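Alpha,alpha-trehalose-phosphate synthase (UDP-forming) (PDB 5UOF) belongs to glycosyltransferase family 20 and adopts the GT-B fold, with two Rossmann-like domains facing each other across a cleft. Local coordinates at residues R319-L324 and I343-R348; A286-L291 and G329-R334; L135-D140 and S451-T456; G160-I165 and Y233-Y238. All blocks are in the same frame, centred on the assembly; numbering follows the deposited sequence.

Interaction 1 (R319-L324 and I343-R348); sequences RIRETL and IQYLNR
The side-chain amide of Asn347 stacks on the guanidinium of Arg321, with the two planes 22° apart. Asn347 OD1 lies over one face of the guanidinium, toward its rim. Asn347 OD1 is 3.3 Å from Arg321 NE, but the angle is too poor for a hydrogen bond. Arg321 NE is instead paired with Glu325, and its NH1 with the hydroxyl of Tyr317. Asn347 ND2 gives a straight bond of 2.7 Å to Tyr345 OH, in the amide plane, which is consistent with the modelled orientation of the amide.

Beside the stack, Tyr345 packs on Leu324, and together they make the tight part. Tyr345 is swung toward the helix with CG anti to the backbone N (chi1 170°). Leu324 CB meets Tyr345 CE2 at 3.9 Å, and Leu324 CD1 reaches Tyr345 OH at 3.7 Å.

The other side is looser and wetter. A water accepts from Arg321 NH1 and donates to Asn347 O at 2.7 Å. The exposed Arg348 folds back to the same carbonyl through a weak bond.

The contact lies in the beta-alpha-beta unit of strand 301-306, helix 314-335 and edge strand 343-346. Leu280 and Val281 of helix 280-293 and the loop residue Leu274 also touch Leu324.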
# COMPACT_ATOMS: atom_id res chain seq x y z
N ARG A 319 -14.84 15.56 8.95
CA ARG A 319 -15.29 14.74 7.83
C ARG A 319 -15.62 13.33 8.29
O ARG A 319 -16.67 12.78 7.94
CB ARG A 319 -14.22 14.71 6.74
N ILE A 320 -14.74 12.73 9.10
CA ILE A 320 -14.99 11.38 9.58
C ILE A 320 -16.19 11.36 10.51
O ILE A 320 -17.04 10.46 10.43
CB ILE A 320 -13.73 10.82 10.25
CG1 ILE A 320 -12.63 10.61 9.20
CG2 ILE A 320 -14.04 9.51 10.99
CD1 ILE A 320 -11.34 10.13 9.79
N ARG A 321 -16.29 12.36 11.39
CA ARG A 321 -17.43 12.41 12.31
C ARG A 321 -18.74 12.52 11.54
O ARG A 321 -19.71 11.82 11.86
CB ARG A 321 -17.25 13.58 13.28
CG ARG A 321 -18.40 13.74 14.24
CD ARG A 321 -18.06 14.71 15.35
NE ARG A 321 -19.22 14.91 16.23
CZ ARG A 321 -19.16 15.47 17.43
NH1 ARG A 321 -18.00 15.90 17.91
NH2 ARG A 321 -20.27 15.60 18.15
N GLU A 322 -18.78 13.36 10.51
CA GLU A 322 -20.01 13.50 9.72
C GLU A 322 -20.38 12.18 9.06
O GLU A 322 -21.55 11.78 9.06
CB GLU A 322 -19.85 14.61 8.68
CG GLU A 322 -20.97 14.61 7.64
CD GLU A 322 -21.05 15.90 6.86
OE1 GLU A 322 -20.71 16.97 7.42
OE2 GLU A 322 -21.45 15.86 5.68
N THR A 323 -19.39 11.49 8.49
CA THR A 323 -19.64 10.21 7.85
C THR A 323 -20.20 9.20 8.84
O THR A 323 -21.17 8.50 8.54
CB THR A 323 -18.35 9.69 7.22
OG1 THR A 323 -17.93 10.59 6.19
CG2 THR A 323 -18.59 8.34 6.61
N LEU A 324 -19.61 9.14 10.05
CA LEU A 324 -20.05 8.15 11.04
C LEU A 324 -21.41 8.49 11.61
O LEU A 324 -22.21 7.59 11.91
CB LEU A 324 -19.03 8.04 12.17
CG LEU A 324 -17.67 7.47 11.80
CD1 LEU A 324 -16.80 7.40 13.06
CD2 LEU A 324 -17.84 6.08 11.18
N ILE A 343 -26.84 1.38 17.83
CA ILE A 343 -25.48 1.92 17.89
C ILE A 343 -25.52 3.20 18.72
O ILE A 343 -26.13 4.20 18.31
CB ILE A 343 -24.88 2.20 16.50
CG1 ILE A 343 -24.76 0.91 15.70
CG2 ILE A 343 -23.49 2.84 16.66
CD1 ILE A 343 -24.14 1.13 14.30
N GLN A 344 -24.89 3.16 19.89
CA GLN A 344 -24.63 4.37 20.67
C GLN A 344 -23.27 4.90 20.26
O GLN A 344 -22.25 4.25 20.48
CB GLN A 344 -24.67 4.07 22.16
CG GLN A 344 -25.99 3.51 22.62
CD GLN A 344 -25.95 3.08 24.07
OE1 GLN A 344 -26.26 1.92 24.39
NE2 GLN A 344 -25.58 4.00 24.96
N TYR A 345 -23.25 6.08 19.65
CA TYR A 345 -22.03 6.66 19.11
C TYR A 345 -21.75 7.93 19.90
O TYR A 345 -22.49 8.92 19.79
CB TYR A 345 -22.16 6.91 17.61
CG TYR A 345 -21.04 7.72 17.03
CD1 TYR A 345 -19.73 7.52 17.43
CD2 TYR A 345 -21.30 8.69 16.07
CE1 TYR A 345 -18.71 8.28 16.91
CE2 TYR A 345 -20.28 9.45 15.55
CZ TYR A 345 -18.99 9.24 15.97
OH TYR A 345 -17.99 10.00 15.45
N LEU A 346 -20.68 7.89 20.70
CA LEU A 346 -20.42 8.89 21.74
C LEU A 346 -19.11 9.59 21.42
O LEU A 346 -18.03 8.98 21.54
CB LEU A 346 -20.36 8.21 23.11
CG LEU A 346 -21.70 7.62 23.53
CD1 LEU A 346 -21.53 6.61 24.67
CD2 LEU A 346 -22.64 8.75 23.94
N ASN A 347 -19.20 10.86 21.05
CA ASN A 347 -18.03 11.69 20.75
C ASN A 347 -17.58 12.37 22.04
O ASN A 347 -17.68 13.59 22.22
CB ASN A 347 -18.38 12.72 19.67
CG ASN A 347 -18.68 12.08 18.34
OD1 ASN A 347 -19.82 12.11 17.86
ND2 ASN A 347 -17.67 11.50 17.72
N ARG A 348 -17.09 11.54 22.97
CA ARG A 348 -16.90 11.93 24.35
C ARG A 348 -15.62 11.32 24.91
O ARG A 348 -15.21 10.22 24.51
CB ARG A 348 -18.06 11.47 25.26
CG ARG A 348 -19.45 11.79 24.75
CD ARG A 348 -19.84 13.22 25.09
NE ARG A 348 -21.14 13.57 24.52
CZ ARG A 348 -21.30 14.36 23.47
NH1 ARG A 348 -20.24 14.90 22.87
NH2 ARG A 348 -22.51 14.61 23.00
O HOH W 1 -17.91 16.01 21.04

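Interaction 2 (A286-L291 and G329-R334); sequences AFERML and GRINGR
Glu288 leaves its helix with CG anti to the backbone N (chi1 175°) and stays extended beyond CG, which carries its carboxylate across to Arg330 and Arg334. Arg330 starts out extended but bends at chi3 (57°), and this turn sets its guanidinium end-on to the acid. Arg334 comes as a straight chain from one helical turn further on.

Arg330 grips Glu288 with two nitrogens. Arg330 NH1 bonds to Glu288 OE2 at 2.6 Å and Arg330 NH2 bonds to Glu288 OE1 at 2.8 Å. Both bonds are fairly straight and use the syn sides of the carboxylate oxygens, though they lie well out of its plane. Arg334 NH1 reaches Glu288 OE2 at 3.0 Å on the anti side. The two arginines approach OE2 from opposite faces of the carboxylate, and each keeps the oxygen close to its own guanidinium plane. The pair would be expected to keep the buried acid ionised. Arg330 NH2 also pairs with Glu327.

Ile331 packs against the chain of Glu288. Ile331 CD1 meets Glu288 CB at 3.8 Å, and Ile331 CG1 lies 3.7 Å from Glu288 OE1. Phe335 also touches Glu288. The two arginines lie on the exposed side, where a 1,2-ethanediol sits close to Arg330.

The short helical segments run nearly parallel, at 13°, with axes 10.7 Å apart. This is a salt-bridge network between neighbouring parallel helices, here two of the helices packed beside the parallel sheet of a Rossmann-like domain.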
# COMPACT_ATOMS: atom_id res chain seq x y z
N ALA A 286 -20.49 -3.68 9.48
CA ALA A 286 -20.46 -5.10 9.81
C ALA A 286 -21.41 -5.43 10.94
O ALA A 286 -22.00 -6.51 10.96
CB ALA A 286 -19.04 -5.54 10.15
N PHE A 287 -21.58 -4.52 11.91
CA PHE A 287 -22.58 -4.72 12.95
C PHE A 287 -23.98 -4.72 12.35
O PHE A 287 -24.83 -5.54 12.71
CB PHE A 287 -22.43 -3.63 14.01
CG PHE A 287 -23.35 -3.79 15.19
CD1 PHE A 287 -23.17 -4.84 16.08
CD2 PHE A 287 -24.38 -2.89 15.43
CE1 PHE A 287 -24.02 -4.99 17.18
CE2 PHE A 287 -25.21 -3.03 16.53
CZ PHE A 287 -25.05 -4.08 17.39
N GLU A 288 -24.23 -3.79 11.42
CA GLU A 288 -25.50 -3.77 10.70
C GLU A 288 -25.74 -5.10 9.98
O GLU A 288 -26.83 -5.67 10.07
CB GLU A 288 -25.49 -2.63 9.69
CG GLU A 288 -26.71 -2.58 8.79
CD GLU A 288 -26.53 -1.65 7.60
OE1 GLU A 288 -25.39 -1.18 7.36
OE2 GLU A 288 -27.54 -1.39 6.91
N ARG A 289 -24.72 -5.60 9.29
CA ARG A 289 -24.84 -6.85 8.54
C ARG A 289 -25.12 -8.01 9.48
O ARG A 289 -25.93 -8.88 9.17
CB ARG A 289 -23.56 -7.10 7.75
CG ARG A 289 -23.61 -8.30 6.83
CD ARG A 289 -22.49 -8.24 5.78
NE ARG A 289 -22.63 -7.12 4.85
CZ ARG A 289 -21.91 -6.96 3.74
NH1 ARG A 289 -20.99 -7.86 3.41
NH2 ARG A 289 -22.11 -5.92 2.96
N MET A 290 -24.49 -8.02 10.66
CA MET A 290 -24.79 -9.09 11.61
C MET A 290 -26.25 -9.05 12.04
O MET A 290 -26.92 -10.08 12.11
CB MET A 290 -23.87 -8.98 12.82
CG MET A 290 -23.87 -10.24 13.66
SD MET A 290 -23.67 -9.84 15.40
CE MET A 290 -25.25 -9.06 15.75
N LEU A 291 -26.78 -7.85 12.32
CA LEU A 291 -28.17 -7.74 12.74
C LEU A 291 -29.13 -8.16 11.64
O LEU A 291 -30.22 -8.68 11.93
CB LEU A 291 -28.48 -6.31 13.18
CG LEU A 291 -27.75 -5.81 14.43
CD1 LEU A 291 -28.09 -4.35 14.62
CD2 LEU A 291 -28.15 -6.64 15.66
N GLY A 329 -26.87 7.06 12.01
CA GLY A 329 -28.24 7.46 11.76
C GLY A 329 -28.98 6.49 10.86
O GLY A 329 -30.15 6.17 11.09
N ARG A 330 -28.30 6.01 9.81
CA ARG A 330 -28.95 5.07 8.90
C ARG A 330 -29.21 3.73 9.59
O ARG A 330 -30.30 3.16 9.47
CB ARG A 330 -28.09 4.87 7.65
CG ARG A 330 -28.74 3.99 6.60
CD ARG A 330 -27.81 3.78 5.42
NE ARG A 330 -26.53 3.21 5.85
CZ ARG A 330 -26.37 1.93 6.16
NH1 ARG A 330 -27.41 1.11 6.09
NH2 ARG A 330 -25.18 1.49 6.55
N ILE A 331 -28.21 3.21 10.31
CA ILE A 331 -28.34 1.89 10.93
C ILE A 331 -29.36 1.92 12.06
O ILE A 331 -30.18 1.00 12.20
CB ILE A 331 -26.96 1.39 11.38
CG1 ILE A 331 -26.06 1.16 10.16
CG2 ILE A 331 -27.07 0.12 12.20
CD1 ILE A 331 -24.57 0.97 10.52
N ASN A 332 -29.33 2.97 12.88
CA ASN A 332 -30.37 3.11 13.90
C ASN A 332 -31.74 3.31 13.27
O ASN A 332 -32.73 2.75 13.75
CB ASN A 332 -30.00 4.25 14.86
CG ASN A 332 -28.82 3.88 15.75
OD1 ASN A 332 -28.61 2.69 16.04
ND2 ASN A 332 -28.02 4.87 16.16
N GLY A 333 -31.83 4.05 12.17
CA GLY A 333 -33.11 4.18 11.50
C GLY A 333 -33.63 2.85 11.01
O GLY A 333 -34.84 2.60 11.02
N ARG A 334 -32.72 1.96 10.59
CA ARG A 334 -33.12 0.67 10.06
C ARG A 334 -33.64 -0.26 11.16
O ARG A 334 -34.67 -0.92 10.98
CB ARG A 334 -31.94 0.02 9.34
CG ARG A 334 -32.29 -1.33 8.70
CD ARG A 334 -31.13 -1.87 7.86
NE ARG A 334 -31.51 -3.17 7.30
CZ ARG A 334 -30.67 -4.02 6.72
NH1 ARG A 334 -29.38 -3.71 6.60
NH2 ARG A 334 -31.12 -5.18 6.25

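Interaction 3 (L135-D140 and S451-T456); sequences LIWVHD and SVWRDT. With EDO (1,2-ethanediol), chain Q.
The shortest sound polar bond at this contact is to a bound molecule: 1,2-ethanediol O1 donates to Asp455 OD1 at 2.7 Å, on helix 450-472. Two residues earlier on the same helix, Trp453 meets both Trp137 and His139 of strand 135-139.

This meeting is aromatic. Trp137 CZ2 lies 3.5 Å from Trp453 CZ2, over one face of the Trp453 ring. The six-membered rings are inclined at 43°, so the pair is oblique, with centroids 4.8 Å apart. His139 comes to the rim of the same Trp453 ring, with His139 CE1 3.4 Å from Trp453 CZ2. Neither of these two rings covers the other.

Trp137 and His139 stand two residues apart on the strand, and His139 NE2 sits 3.2 Å above the centre of the Trp137 ring. Trp137 has its CG anti to the backbone N (chi1 -169°), which sends the indole out toward the helix. There Trp137 CH2 comes edge-on to Arg454 CA at 4.2 Å. Phe457 stacks on Trp137 as well.

His139 ND1 is hydrogen-bonded to His164. The Arg454 guanidinium holds Tyr238 and the carbonyl of Gly35.

No hydrogen bond joins the two segments. Their direct contact is mostly aromatic, and the polar ends of His139 and Arg454 are tied to other parts of the chain.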
# COMPACT_ATOMS: atom_id res chain seq x y z
N LEU A 135 22.23 8.43 27.50
CA LEU A 135 21.51 7.57 26.56
C LEU A 135 20.26 8.31 26.09
O LEU A 135 19.43 8.71 26.91
CB LEU A 135 21.15 6.25 27.24
CG LEU A 135 22.29 5.55 27.97
CD1 LEU A 135 21.78 4.37 28.78
CD2 LEU A 135 23.36 5.10 26.99
N ILE A 136 20.11 8.47 24.78
CA ILE A 136 19.04 9.27 24.20
C ILE A 136 18.04 8.35 23.53
O ILE A 136 18.42 7.51 22.71
CB ILE A 136 19.60 10.30 23.20
CG1 ILE A 136 20.72 11.11 23.87
CG2 ILE A 136 18.49 11.23 22.72
CD1 ILE A 136 21.37 12.12 22.94
N TRP A 137 16.76 8.53 23.86
CA TRP A 137 15.67 7.70 23.34
C TRP A 137 14.60 8.59 22.72
O TRP A 137 13.86 9.28 23.43
CB TRP A 137 15.07 6.85 24.47
CG TRP A 137 14.14 5.77 23.98
CD1 TRP A 137 13.79 5.49 22.69
CD2 TRP A 137 13.44 4.83 24.80
NE1 TRP A 137 12.92 4.43 22.65
CE2 TRP A 137 12.69 4.00 23.94
CE3 TRP A 137 13.38 4.60 26.18
CZ2 TRP A 137 11.89 2.97 24.41
CZ3 TRP A 137 12.57 3.57 26.65
CH2 TRP A 137 11.84 2.77 25.76
N VAL A 138 14.52 8.57 21.38
CA VAL A 138 13.61 9.41 20.59
C VAL A 138 12.38 8.61 20.20
O VAL A 138 12.48 7.46 19.75
CB VAL A 138 14.33 9.94 19.33
CG1 VAL A 138 13.41 10.84 18.51
CG2 VAL A 138 15.62 10.67 19.72
N HIS A 139 11.20 9.23 20.32
CA HIS A 139 9.94 8.53 20.11
C HIS A 139 9.16 9.06 18.92
O HIS A 139 8.78 10.24 18.89
CB HIS A 139 9.08 8.58 21.37
CG HIS A 139 9.61 7.70 22.44
ND1 HIS A 139 9.16 6.40 22.62
CD2 HIS A 139 10.62 7.88 23.32
CE1 HIS A 139 9.85 5.84 23.59
NE2 HIS A 139 10.74 6.71 24.03
N ASP A 140 8.95 8.18 17.94
CA ASP A 140 7.90 8.24 16.92
C ASP A 140 8.18 9.18 15.75
O ASP A 140 9.19 9.90 15.72
CB ASP A 140 6.55 8.59 17.55
CG ASP A 140 5.41 7.81 16.91
OD1 ASP A 140 5.69 6.90 16.08
OD2 ASP A 140 4.23 8.10 17.21
N SER A 451 6.81 -3.31 31.05
CA SER A 451 8.19 -3.24 31.49
C SER A 451 9.14 -3.93 30.52
O SER A 451 10.33 -3.59 30.49
CB SER A 451 8.34 -3.84 32.89
OG SER A 451 8.35 -5.26 32.84
N VAL A 452 8.65 -4.88 29.72
CA VAL A 452 9.53 -5.55 28.76
C VAL A 452 9.99 -4.56 27.69
O VAL A 452 11.17 -4.49 27.36
CB VAL A 452 8.82 -6.77 28.15
CG1 VAL A 452 9.72 -7.45 27.11
CG2 VAL A 452 8.44 -7.76 29.27
N TRP A 453 9.06 -3.76 27.14
CA TRP A 453 9.43 -2.71 26.19
C TRP A 453 10.49 -1.79 26.78
O TRP A 453 11.55 -1.57 26.18
CB TRP A 453 8.17 -1.92 25.82
CG TRP A 453 8.36 -0.73 24.93
CD1 TRP A 453 8.58 -0.73 23.58
CD2 TRP A 453 8.25 0.65 25.31
NE1 TRP A 453 8.65 0.56 23.11
CE2 TRP A 453 8.43 1.43 24.15
CE3 TRP A 453 8.02 1.30 26.53
CZ2 TRP A 453 8.40 2.81 24.16
CZ3 TRP A 453 7.98 2.68 26.54
CH2 TRP A 453 8.18 3.43 25.37
N ARG A 454 10.21 -1.25 27.96
CA ARG A 454 11.12 -0.31 28.58
C ARG A 454 12.48 -0.95 28.85
O ARG A 454 13.53 -0.42 28.47
CB ARG A 454 10.50 0.21 29.87
CG ARG A 454 11.48 0.90 30.77
CD ARG A 454 10.78 1.51 31.97
NE ARG A 454 10.30 0.53 32.93
CZ ARG A 454 9.02 0.24 33.14
NH1 ARG A 454 8.07 0.87 32.45
NH2 ARG A 454 8.69 -0.67 34.03
N ASP A 455 12.47 -2.12 29.50
CA ASP A 455 13.71 -2.71 29.98
C ASP A 455 14.58 -3.21 28.83
O ASP A 455 15.81 -3.05 28.87
CB ASP A 455 13.41 -3.86 30.94
CG ASP A 455 12.90 -3.38 32.28
OD1 ASP A 455 13.14 -2.20 32.63
OD2 ASP A 455 12.26 -4.19 32.98
N THR A 456 13.98 -3.83 27.81
CA THR A 456 14.78 -4.37 26.72
C THR A 456 15.34 -3.26 25.84
O THR A 456 16.48 -3.34 25.37
CB THR A 456 13.96 -5.36 25.89
OG1 THR A 456 12.80 -4.72 25.38
CG2 THR A 456 13.53 -6.54 26.76
C1 EDO Q . 15.93 0.04 33.36
O1 EDO Q . 15.69 -1.25 32.79
C2 EDO Q . 14.68 0.90 33.26
O2 EDO Q . 13.83 0.71 34.40

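Interaction 4 (G160-I165 and Y233-Y238); sequences GFFLHI and YPIGVY
The Phe162 ring is met at a slant by Tyr233 O and Ile235 CD1, and the His164 ring by Ile235 CD1. Phe162 CD2 covers one face of the His164 imidazole, 3.4 Å above its plane and toward the rim. His164 NE2, whose polar partner is His139, lies in turn at the edge of the Phe162 ring. Trp453 of helix 450-472 makes an edge-to-face contact with Phe162.

Ile235 serves both rings with one methyl. Ile235 CD1 is 3.5 Å from Phe162 CE2 and also 3.5 Å from His164 ND1. CG1 stands opposite the carbonyl carbon (chi1 -66°), which turns this branch toward the strand.

Phe162 has CG anti to the backbone N (chi1 -173°), and its far end reaches the backbone of Tyr233. Phe162 CZ comes within 3.2 Å of Tyr233 O, a close approach of an aromatic carbon to a carbonyl. Phe162 CE1 packs on Tyr233 CB at 3.8 Å. The two side chains slide past each other in opposite directions.

Strand 159-162 is one of the parallel strands of the N-terminal Rossmann-like domain. Residues 233-238 leave that sheet after strand 226-232 and lead into helix 239-248, with Tyr238 at its N-cap, on the way to the second domain of the GT-B fold.

Gln195 bridges the segments, bonding to Ile235 N and His164 O, while Lys379 bonds to Ile235 O. Tyr233 OH is hydrogen-bonded to Asp460 and its ring meets Phe457; both partners lie on helix 450-472.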
# COMPACT_ATOMS: atom_id res chain seq x y z
N GLY A 160 18.68 5.95 20.42
CA GLY A 160 17.73 4.96 19.94
C GLY A 160 16.46 5.63 19.45
O GLY A 160 16.08 6.70 19.91
N PHE A 161 15.80 4.96 18.51
CA PHE A 161 14.53 5.42 17.96
C PHE A 161 13.51 4.31 18.17
O PHE A 161 13.84 3.13 18.00
CB PHE A 161 14.65 5.73 16.45
CG PHE A 161 13.38 6.27 15.82
CD1 PHE A 161 12.90 7.54 16.16
CD2 PHE A 161 12.69 5.53 14.87
CE1 PHE A 161 11.74 8.04 15.58
CE2 PHE A 161 11.53 6.03 14.28
CZ PHE A 161 11.05 7.28 14.63
N PHE A 162 12.29 4.67 18.57
CA PHE A 162 11.19 3.72 18.55
C PHE A 162 10.04 4.29 17.74
O PHE A 162 9.53 5.37 18.05
CB PHE A 162 10.71 3.33 19.95
CG PHE A 162 9.69 2.22 19.92
CD1 PHE A 162 10.10 0.92 19.74
CD2 PHE A 162 8.32 2.49 19.97
CE1 PHE A 162 9.18 -0.11 19.64
CE2 PHE A 162 7.39 1.46 19.90
CZ PHE A 162 7.82 0.16 19.73
N LEU A 163 9.63 3.56 16.71
CA LEU A 163 8.50 3.93 15.88
C LEU A 163 7.23 3.29 16.44
O LEU A 163 7.13 2.06 16.53
CB LEU A 163 8.73 3.46 14.44
CG LEU A 163 7.70 3.97 13.43
CD1 LEU A 163 7.86 5.50 13.24
CD2 LEU A 163 7.90 3.23 12.10
N HIS A 164 6.26 4.12 16.83
CA HIS A 164 5.03 3.60 17.41
C HIS A 164 4.00 3.19 16.37
O HIS A 164 3.09 2.41 16.68
CB HIS A 164 4.42 4.63 18.35
CG HIS A 164 5.26 4.92 19.56
ND1 HIS A 164 4.85 4.60 20.84
CD2 HIS A 164 6.49 5.47 19.68
CE1 HIS A 164 5.79 4.96 21.69
NE2 HIS A 164 6.79 5.50 21.02
N ILE A 165 4.12 3.68 15.14
CA ILE A 165 3.18 3.38 14.06
C ILE A 165 3.81 2.30 13.17
O ILE A 165 4.98 1.94 13.39
CB ILE A 165 2.83 4.66 13.27
CG1 ILE A 165 4.08 5.23 12.59
CG2 ILE A 165 2.22 5.70 14.22
CD1 ILE A 165 3.73 6.32 11.59
N TYR A 233 10.11 -4.31 19.46
CA TYR A 233 9.83 -4.17 20.89
C TYR A 233 8.34 -3.86 21.03
O TYR A 233 7.96 -2.70 21.21
CB TYR A 233 10.64 -3.04 21.53
CG TYR A 233 12.13 -3.01 21.23
CD1 TYR A 233 12.61 -2.51 20.03
CD2 TYR A 233 13.06 -3.44 22.18
CE1 TYR A 233 13.97 -2.47 19.76
CE2 TYR A 233 14.43 -3.40 21.92
CZ TYR A 233 14.88 -2.90 20.71
OH TYR A 233 16.22 -2.86 20.44
N PRO A 234 7.47 -4.87 20.87
CA PRO A 234 6.02 -4.60 20.94
C PRO A 234 5.62 -4.03 22.29
O PRO A 234 5.96 -4.57 23.34
CB PRO A 234 5.40 -5.99 20.70
CG PRO A 234 6.51 -6.98 20.94
CD PRO A 234 7.77 -6.26 20.53
N ILE A 235 4.88 -2.92 22.26
CA ILE A 235 4.48 -2.23 23.49
C ILE A 235 3.31 -2.97 24.13
O ILE A 235 2.28 -3.21 23.47
CB ILE A 235 4.11 -0.77 23.20
CG1 ILE A 235 5.33 0.02 22.73
CG2 ILE A 235 3.51 -0.11 24.45
CD1 ILE A 235 5.07 1.52 22.56
N GLY A 236 3.44 -3.28 25.42
CA GLY A 236 2.38 -3.94 26.15
C GLY A 236 1.74 -3.04 27.18
O GLY A 236 1.85 -1.80 27.13
N VAL A 237 1.05 -3.66 28.13
CA VAL A 237 0.33 -2.96 29.19
C VAL A 237 0.69 -3.61 30.52
O VAL A 237 1.55 -4.49 30.57
CB VAL A 237 -1.19 -2.98 28.96
CG1 VAL A 237 -1.54 -2.34 27.62
CG2 VAL A 237 -1.71 -4.42 29.02
N TYR A 238 0.05 -3.18 31.60
CA TYR A 238 0.17 -3.89 32.88
C TYR A 238 -1.18 -4.56 33.15
O TYR A 238 -2.08 -3.94 33.73
CB TYR A 238 0.55 -2.95 34.02
CG TYR A 238 1.99 -2.46 33.94
CD1 TYR A 238 3.05 -3.35 34.06
CD2 TYR A 238 2.28 -1.11 33.79
CE1 TYR A 238 4.37 -2.91 34.00
CE2 TYR A 238 3.59 -0.66 33.73
CZ TYR A 238 4.63 -1.56 33.84
OH TYR A 238 5.94 -1.13 33.80

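Overall arrangement
The four contacts form two pairs, one in each sheet region of the GT-B fold. Interactions 3 and 4 have centres 7 Å apart and share the large mixed sheet, where strands 135-139 and 159-162 are neighbours. Interactions 1 and 2 have centres 14 Å apart and share helix 314-335, beside the six-stranded parallel sheet. Ile343 touches Ile331 and Phe287 there. Centres of interactions 1 and 3 are 35 Å apart. Along the chain interaction 4 closes before interactions 1 and 2 open, and the segments of those two alternate. Interaction 3 encloses all the others, because helix 450-472 brings the C-terminal part back onto the N-terminal domain.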